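Local structure of Non-structural protein (Porcine reproductive and respiratory syndrome virus, 3IFU) at residues Q95-M98 with V99-A103; A80-P83 with I84-T88; T118-V121 with Y122-G125. The protein acts as the Nsp1alpha leader-protease part of a viral polyprotein, a zinc-binding, papain-like cysteine protease that probably suppresses host interferon-beta production. All coordinates share one frame; numbering follows the deposited sequence.

Contact 1: Q95-M98 with V99-A103; sequences QQRM and VRVAA
R97 and V101 make the shortest link along this turn of helix, where the amide N of V101 donates to the carbonyl O of R97 at 2.9 Å. The same i to i+4 pattern runs through the neighbouring residues, from V99 N to Q95 O at 3.0 Å with a nearly straight N-H...O angle of 168°, from R100 N to Q96 O, and from A102 N to M98 O. The side chains of V99, V101 and A102 fold back on these carbonyls. V101 turns its CG2 branch toward the preceding turn, since CG1 is the branch anti to the backbone N (chi1 170°), and CG2 therefore lies 3.8 Å from NE of R97 as the two side chains cross. V99 places its CG2 close to Q95 O, and A102 rests its CB 3.5 Å from M98 O. R97 and M98 both leave the turn with CG anti to the backbone N and then bend at chi2. The R97 guanidinium thereby comes to L119 O, to which NH2 gives a weak hydrogen bond, and M98 packs on I81, F82 and A85 of helix 81-87. Q95 packs on P163 of the second subunit. The i to i+4 bonds are those of a regular alpha-helix. M98, V101 and A102 are buried, and Q95, Q96, V99 and R100 are exposed, so helix 94-108 of the papain-like protease domain is amphipathic in outline.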
loop_
_atom_site.group_PDB
_atom_site.type_symbol
_atom_site.label_atom_id
_atom_site.label_comp_id
_atom_site.label_asym_id
_atom_site.label_seq_id
_atom_site.Cartn_x
_atom_site.Cartn_y
_atom_site.Cartn_z
ATOM N N GLN A 95 -3.545 14.300 -5.762
ATOM C CA GLN A 95 -2.593 14.904 -6.697
ATOM C C GLN A 95 -1.930 16.140 -6.116
ATOM O O GLN A 95 -0.709 16.265 -6.115
ATOM C CB GLN A 95 -3.276 15.272 -8.015
ATOM C CG GLN A 95 -3.744 14.074 -8.816
ATOM C CD GLN A 95 -4.353 14.467 -10.149
ATOM O OE1 GLN A 95 -5.354 15.188 -10.198
ATOM N NE2 GLN A 95 -3.751 13.996 -11.241
ATOM N N GLN A 96 -2.748 17.057 -5.621
ATOM C CA GLN A 96 -2.235 18.282 -5.041
ATOM C C GLN A 96 -1.233 17.929 -3.951
ATOM O O GLN A 96 -0.131 18.461 -3.907
ATOM C CB GLN A 96 -3.387 19.087 -4.455
ATOM C CG GLN A 96 -3.006 20.461 -3.998
ATOM C CD GLN A 96 -3.651 20.796 -2.681
ATOM O OE1 GLN A 96 -3.247 20.284 -1.631
ATOM N NE2 GLN A 96 -4.675 21.646 -2.722
ATOM N N ARG A 97 -1.631 17.012 -3.080
ATOM C CA ARG A 97 -0.788 16.559 -1.979
ATOM C C ARG A 97 0.543 15.968 -2.451
ATOM O O ARG A 97 1.594 16.305 -1.916
ATOM C CB ARG A 97 -1.545 15.515 -1.164
ATOM C CG ARG A 97 -0.926 15.237 0.168
ATOM C CD ARG A 97 -0.905 16.501 0.994
ATOM N NE ARG A 97 -0.034 16.362 2.152
ATOM C CZ ARG A 97 0.280 17.362 2.960
ATOM N NH1 ARG A 97 -0.208 18.567 2.724
ATOM N NH2 ARG A 97 1.069 17.152 4.000
ATOM N N MET A 98 0.492 15.080 -3.445
ATOM C CA MET A 98 1.692 14.447 -3.989
ATOM C C MET A 98 2.677 15.499 -4.468
ATOM O O MET A 98 3.874 15.435 -4.173
ATOM C CB MET A 98 1.319 13.517 -5.147
ATOM C CG MET A 98 2.493 13.046 -6.025
ATOM S SD MET A 98 3.902 12.241 -5.179
ATOM C CE MET A 98 3.200 10.714 -4.635
ATOM N N VAL A 99 2.155 16.479 -5.197
ATOM C CA VAL A 99 2.963 17.565 -5.738
ATOM C C VAL A 99 3.624 18.457 -4.668
ATOM O O VAL A 99 4.780 18.860 -4.828
ATOM C CB VAL A 99 2.109 18.425 -6.692
ATOM C CG1 VAL A 99 2.899 19.611 -7.181
ATOM C CG2 VAL A 99 1.647 17.575 -7.864
ATOM N N ARG A 100 2.906 18.754 -3.584
ATOM C CA ARG A 100 3.443 19.591 -2.508
ATOM C C ARG A 100 4.464 18.826 -1.665
ATOM O O ARG A 100 5.456 19.394 -1.214
ATOM C CB ARG A 100 2.318 20.080 -1.596
ATOM C CG ARG A 100 1.185 20.789 -2.319
ATOM C CD ARG A 100 1.554 22.202 -2.705
ATOM N NE ARG A 100 1.728 23.053 -1.532
ATOM C CZ ARG A 100 2.102 24.326 -1.589
ATOM N NH1 ARG A 100 2.338 24.886 -2.762
ATOM N NH2 ARG A 100 2.247 25.034 -0.477
ATOM N N VAL A 101 4.203 17.538 -1.448
ATOM C CA VAL A 101 5.094 16.678 -0.671
ATOM C C VAL A 101 6.446 16.469 -1.370
ATOM O O VAL A 101 7.497 16.514 -0.728
ATOM C CB VAL A 101 4.443 15.310 -0.423
ATOM C CG1 VAL A 101 5.457 14.345 0.171
ATOM C CG2 VAL A 101 3.260 15.470 0.503
ATOM N N ALA A 102 6.414 16.234 -2.681
ATOM C CA ALA A 102 7.640 16.028 -3.447
ATOM C C ALA A 102 8.481 17.307 -3.430
ATOM O O ALA A 102 9.664 17.278 -3.102
ATOM C CB ALA A 102 7.303 15.639 -4.882
ATOM N N ALA A 103 7.846 18.428 -3.766
ATOM C CA ALA A 103 8.517 19.728 -3.802
ATOM C C ALA A 103 9.210 20.048 -2.482
ATOM O O ALA A 103 10.351 20.503 -2.475
ATOM C CB ALA A 103 7.506 20.843 -4.152
#

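Contact 2: A80-P83 with I84-T88; sequences AIFP and IARMT
F82 and R86 are joined by the shortest sound bond of the turn, from the amide N of R86 to the carbonyl O of F82, 2.8 Å long and 164° at the hydrogen. A85 N reaches I81 O at 3.1 Å and I84 N reaches A80 O at 3.2 Å. M87 N also donates to P83 O, although the place of that oxygen is less sure. The F82 and R86 side chains both set out with CG anti to the backbone N (chi1 180° and -165°) and run alongside each other. CB of R86 stands over one face of the phenyl ring, offset to its rim, and CD comes within 3.9 Å of CZ. Further on the arginine bends away, and its guanidinium gives weak hydrogen bonds to the carbonyls of S89 and G90. Another flank is wholly apolar: I84 lays its CG1 arm back over the preceding turn, bringing CD1 to 4.0 Å from CB of A80, while CE of M87 lies 4.2 Å from CB of P83. V140 of strand 140-142 packs against A80, P83, I84 and M87, and Y106 of helix 94-108 against I81. Proline, which has no N-H to give, is accommodated near the start of the helix. Four i to i+4 bonds thus pair the amides of residues 84-87, and A85 O also takes a hydrogen bond with S89 OG. The side that meets V140 is hydrocarbon, while the R86 charge is probably partly offset by the two carbonyls beyond the helix end.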
loop_
_atom_site.group_PDB
_atom_site.type_symbol
_atom_site.label_atom_id
_atom_site.label_comp_id
_atom_site.label_asym_id
_atom_site.label_seq_id
_atom_site.Cartn_x
_atom_site.Cartn_y
_atom_site.Cartn_z
ATOM N N ALA A 80 10.032 7.789 0.442
ATOM C CA ALA A 80 9.038 8.210 1.425
ATOM C C ALA A 80 7.989 9.174 0.866
ATOM O O ALA A 80 6.956 9.414 1.505
ATOM C CB ALA A 80 9.727 8.834 2.624
ATOM N N ILE A 81 8.241 9.705 -0.329
ATOM C CA ILE A 81 7.320 10.651 -0.952
ATOM C C ILE A 81 5.875 10.147 -1.115
ATOM O O ILE A 81 4.930 10.803 -0.663
ATOM C CB ILE A 81 7.864 11.137 -2.322
ATOM C CG1 ILE A 81 9.253 11.760 -2.126
ATOM C CG2 ILE A 81 6.919 12.165 -2.926
ATOM C CD1 ILE A 81 9.785 12.492 -3.319
ATOM N N PHE A 82 5.701 8.986 -1.741
ATOM C CA PHE A 82 4.367 8.435 -1.938
ATOM C C PHE A 82 3.625 8.084 -0.637
ATOM O O PHE A 82 2.478 8.490 -0.454
ATOM C CB PHE A 82 4.417 7.198 -2.844
ATOM C CG PHE A 82 3.075 6.578 -3.076
ATOM C CD1 PHE A 82 2.122 7.222 -3.858
ATOM C CD2 PHE A 82 2.728 5.389 -2.445
ATOM C CE1 PHE A 82 0.837 6.699 -4.004
ATOM C CE2 PHE A 82 1.447 4.859 -2.586
ATOM C CZ PHE A 82 0.500 5.520 -3.367
ATOM N N PRO A 83 4.251 7.312 0.275
ATOM C CA PRO A 83 3.568 6.962 1.527
ATOM C C PRO A 83 3.104 8.173 2.343
ATOM O O PRO A 83 1.993 8.180 2.880
ATOM C CB PRO A 83 4.611 6.137 2.269
ATOM C CG PRO A 83 5.334 5.476 1.166
ATOM C CD PRO A 83 5.531 6.590 0.171
ATOM N N ILE A 84 3.956 9.190 2.447
ATOM C CA ILE A 84 3.591 10.392 3.198
ATOM C C ILE A 84 2.425 11.108 2.516
ATOM O O ILE A 84 1.518 11.598 3.179
ATOM C CB ILE A 84 4.785 11.375 3.331
ATOM C CG1 ILE A 84 5.854 10.777 4.249
ATOM C CG2 ILE A 84 4.301 12.705 3.871
ATOM C CD1 ILE A 84 7.171 11.518 4.233
ATOM N N ALA A 85 2.444 11.159 1.193
ATOM C CA ALA A 85 1.366 11.806 0.469
ATOM C C ALA A 85 0.055 11.020 0.579
ATOM O O ALA A 85 -1.003 11.613 0.782
ATOM C CB ALA A 85 1.749 11.990 -0.993
ATOM N N ARG A 86 0.111 9.696 0.454
ATOM C CA ARG A 86 -1.119 8.914 0.537
ATOM C C ARG A 86 -1.781 8.940 1.901
ATOM O O ARG A 86 -3.000 9.055 1.996
ATOM C CB ARG A 86 -0.902 7.449 0.168
ATOM C CG ARG A 86 -2.231 6.740 -0.097
ATOM C CD ARG A 86 -2.650 6.978 -1.542
ATOM N NE ARG A 86 -4.055 7.336 -1.763
ATOM C CZ ARG A 86 -4.669 8.380 -1.214
ATOM N NH1 ARG A 86 -4.019 9.179 -0.381
ATOM N NH2 ARG A 86 -5.921 8.662 -1.544
ATOM N N MET A 87 -0.981 8.810 2.953
ATOM C CA MET A 87 -1.498 8.807 4.315
ATOM C C MET A 87 -1.915 10.196 4.761
ATOM O O MET A 87 -2.607 10.358 5.757
ATOM C CB MET A 87 -0.437 8.272 5.276
ATOM C CG MET A 87 0.210 6.975 4.823
ATOM S SD MET A 87 1.277 6.216 6.064
ATOM C CE MET A 87 2.775 7.136 5.865
ATOM N N THR A 88 -1.510 11.198 3.996
ATOM C CA THR A 88 -1.787 12.586 4.334
ATOM C C THR A 88 -2.850 13.278 3.454
ATOM O O THR A 88 -3.086 14.480 3.572
ATOM C CB THR A 88 -0.429 13.370 4.350
ATOM O OG1 THR A 88 0.254 13.121 5.585
ATOM C CG2 THR A 88 -0.629 14.818 4.225
#

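Contact 3: T118-V121 with Y122-G125; sequences TLQV and YERG
R124 wraps round the carbonyl of Q120, with its amide N hydrogen-bonded to Q120 O at 3.1 Å through a bent N-H...O angle of 139°. The donor is tilted from the carbonyl plane. The aliphatic arm of R124 follows the same oxygen, CB, CG and CD each lying 3.3 Å from Q120 O. The arm is extended from CG to NE, and CG sits beside the backbone N (chi1 -77°), which carries the chain back across Q120 and sets CB of Q120 at the edge of the guanidinium, in its plane. E123 approaches the glutamine from a neighbouring position: its CG is 3.5 Å from Q120 CB, the two side chains point the same way, and the amide and carboxylate stack with their planes 17° apart. Two backbone features put these groups in place. Q120, with positive phi, ends the preceding helix in a Schellman motif, and Y122 to G125 form a type I beta turn closed by G125 N to Y122 O at 3.0 Å. The positive phi at G125 calls for glycine, because a CB there would be jammed against the carbonyl of R124. Farther out, the Y122 ring makes a cation-pi contact with R127, whose NH1 also bonds to Y122 O. R124 NH1 reaches T88 O in a weak hydrogen bond. From L119 on, the chain forms the connection between helix 113-118 and strand 127-130. L119 and V121 lie inward against I84 of helix 81-87, and L119 also packs on V101 and E104 of helix 94-108.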
loop_
_atom_site.group_PDB
_atom_site.type_symbol
_atom_site.label_atom_id
_atom_site.label_comp_id
_atom_site.label_asym_id
_atom_site.label_seq_id
_atom_site.Cartn_x
_atom_site.Cartn_y
_atom_site.Cartn_z
ATOM N N THR A 118 6.450 20.586 8.574
ATOM C CA THR A 118 5.969 21.455 7.499
ATOM C C THR A 118 4.850 20.736 6.728
ATOM O O THR A 118 3.878 21.357 6.281
ATOM C CB THR A 118 7.118 21.819 6.511
ATOM O OG1 THR A 118 8.190 22.442 7.227
ATOM C CG2 THR A 118 6.629 22.775 5.438
ATOM N N LEU A 119 5.000 19.421 6.596
ATOM C CA LEU A 119 4.032 18.589 5.894
ATOM C C LEU A 119 2.882 18.151 6.799
ATOM O O LEU A 119 1.988 17.424 6.364
ATOM C CB LEU A 119 4.724 17.357 5.305
ATOM C CG LEU A 119 5.697 17.607 4.154
ATOM C CD1 LEU A 119 6.233 16.286 3.656
ATOM C CD2 LEU A 119 4.982 18.349 3.032
ATOM N N GLN A 120 2.916 18.588 8.056
ATOM C CA GLN A 120 1.866 18.264 9.021
ATOM C C GLN A 120 1.488 16.800 8.994
ATOM O O GLN A 120 0.305 16.451 9.004
ATOM C CB GLN A 120 0.627 19.099 8.735
ATOM C CG GLN A 120 0.789 20.559 9.035
ATOM C CD GLN A 120 -0.280 21.384 8.370
ATOM O OE1 GLN A 120 -0.487 22.548 8.718
ATOM N NE2 GLN A 120 -0.963 20.790 7.392
ATOM N N VAL A 121 2.499 15.945 8.956
ATOM C CA VAL A 121 2.285 14.512 8.926
ATOM C C VAL A 121 1.539 14.035 10.172
ATOM O O VAL A 121 0.604 13.230 10.081
ATOM C CB VAL A 121 3.638 13.791 8.785
ATOM C CG1 VAL A 121 3.553 12.369 9.299
ATOM C CG2 VAL A 121 4.050 13.801 7.331
ATOM N N TYR A 122 1.936 14.549 11.331
ATOM C CA TYR A 122 1.301 14.158 12.580
ATOM C C TYR A 122 -0.140 14.682 12.729
ATOM O O TYR A 122 -1.051 13.925 13.086
ATOM C CB TYR A 122 2.142 14.632 13.769
ATOM C CG TYR A 122 1.642 14.114 15.098
ATOM C CD1 TYR A 122 2.157 12.946 15.652
ATOM C CD2 TYR A 122 0.610 14.769 15.776
ATOM C CE1 TYR A 122 1.654 12.435 16.853
ATOM C CE2 TYR A 122 0.099 14.268 16.972
ATOM C CZ TYR A 122 0.622 13.102 17.505
ATOM O OH TYR A 122 0.097 12.602 18.676
ATOM N N GLU A 123 -0.356 15.968 12.456
ATOM C CA GLU A 123 -1.692 16.524 12.613
ATOM C C GLU A 123 -2.674 15.844 11.662
ATOM O O GLU A 123 -3.873 15.795 11.935
ATOM C CB GLU A 123 -1.693 18.043 12.374
ATOM C CG GLU A 123 -2.047 18.465 10.943
ATOM C CD GLU A 123 -3.215 19.463 10.874
ATOM O OE1 GLU A 123 -3.125 20.532 11.522
ATOM O OE2 GLU A 123 -4.218 19.184 10.170
ATOM N N ARG A 124 -2.165 15.306 10.557
ATOM C CA ARG A 124 -3.025 14.649 9.583
ATOM C C ARG A 124 -3.313 13.178 9.873
ATOM O O ARG A 124 -4.013 12.516 9.097
ATOM C CB ARG A 124 -2.451 14.822 8.174
ATOM C CG ARG A 124 -2.700 16.219 7.594
ATOM C CD ARG A 124 -1.738 16.532 6.466
ATOM N NE ARG A 124 -1.868 17.900 5.972
ATOM C CZ ARG A 124 -2.694 18.290 5.004
ATOM N NH1 ARG A 124 -3.488 17.418 4.397
ATOM N NH2 ARG A 124 -2.723 19.562 4.638
ATOM N N GLY A 125 -2.780 12.666 10.980
ATOM C CA GLY A 125 -3.059 11.287 11.337
ATOM C C GLY A 125 -1.944 10.254 11.351
ATOM O O GLY A 125 -2.191 9.098 11.702
#

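How the contacts relate
Contacts 1, 2 and 3 meet in the protease domain, where two consecutive helices and a later connecting loop converge. Contacts 1 and 2 have centres about 9 Å apart, and CE of M98 comes 3.7 Å from CA of F82 between the helices. Contact 3 joins contact 2 partly through I84, whose CG2 lies 3.6 Å from CG2 of V121; the centre of contact 3 is about 11 Å from that of contact 2 and about 14 Å from that of contact 1. R97 and R124 are close like charges, each facing a carbonyl as well. Side chain to metal, Q95 is about 10 Å from the zinc of C8, C10, C25 and C28, and A80 about 10 Å from that of C70, C76, H146 and M180.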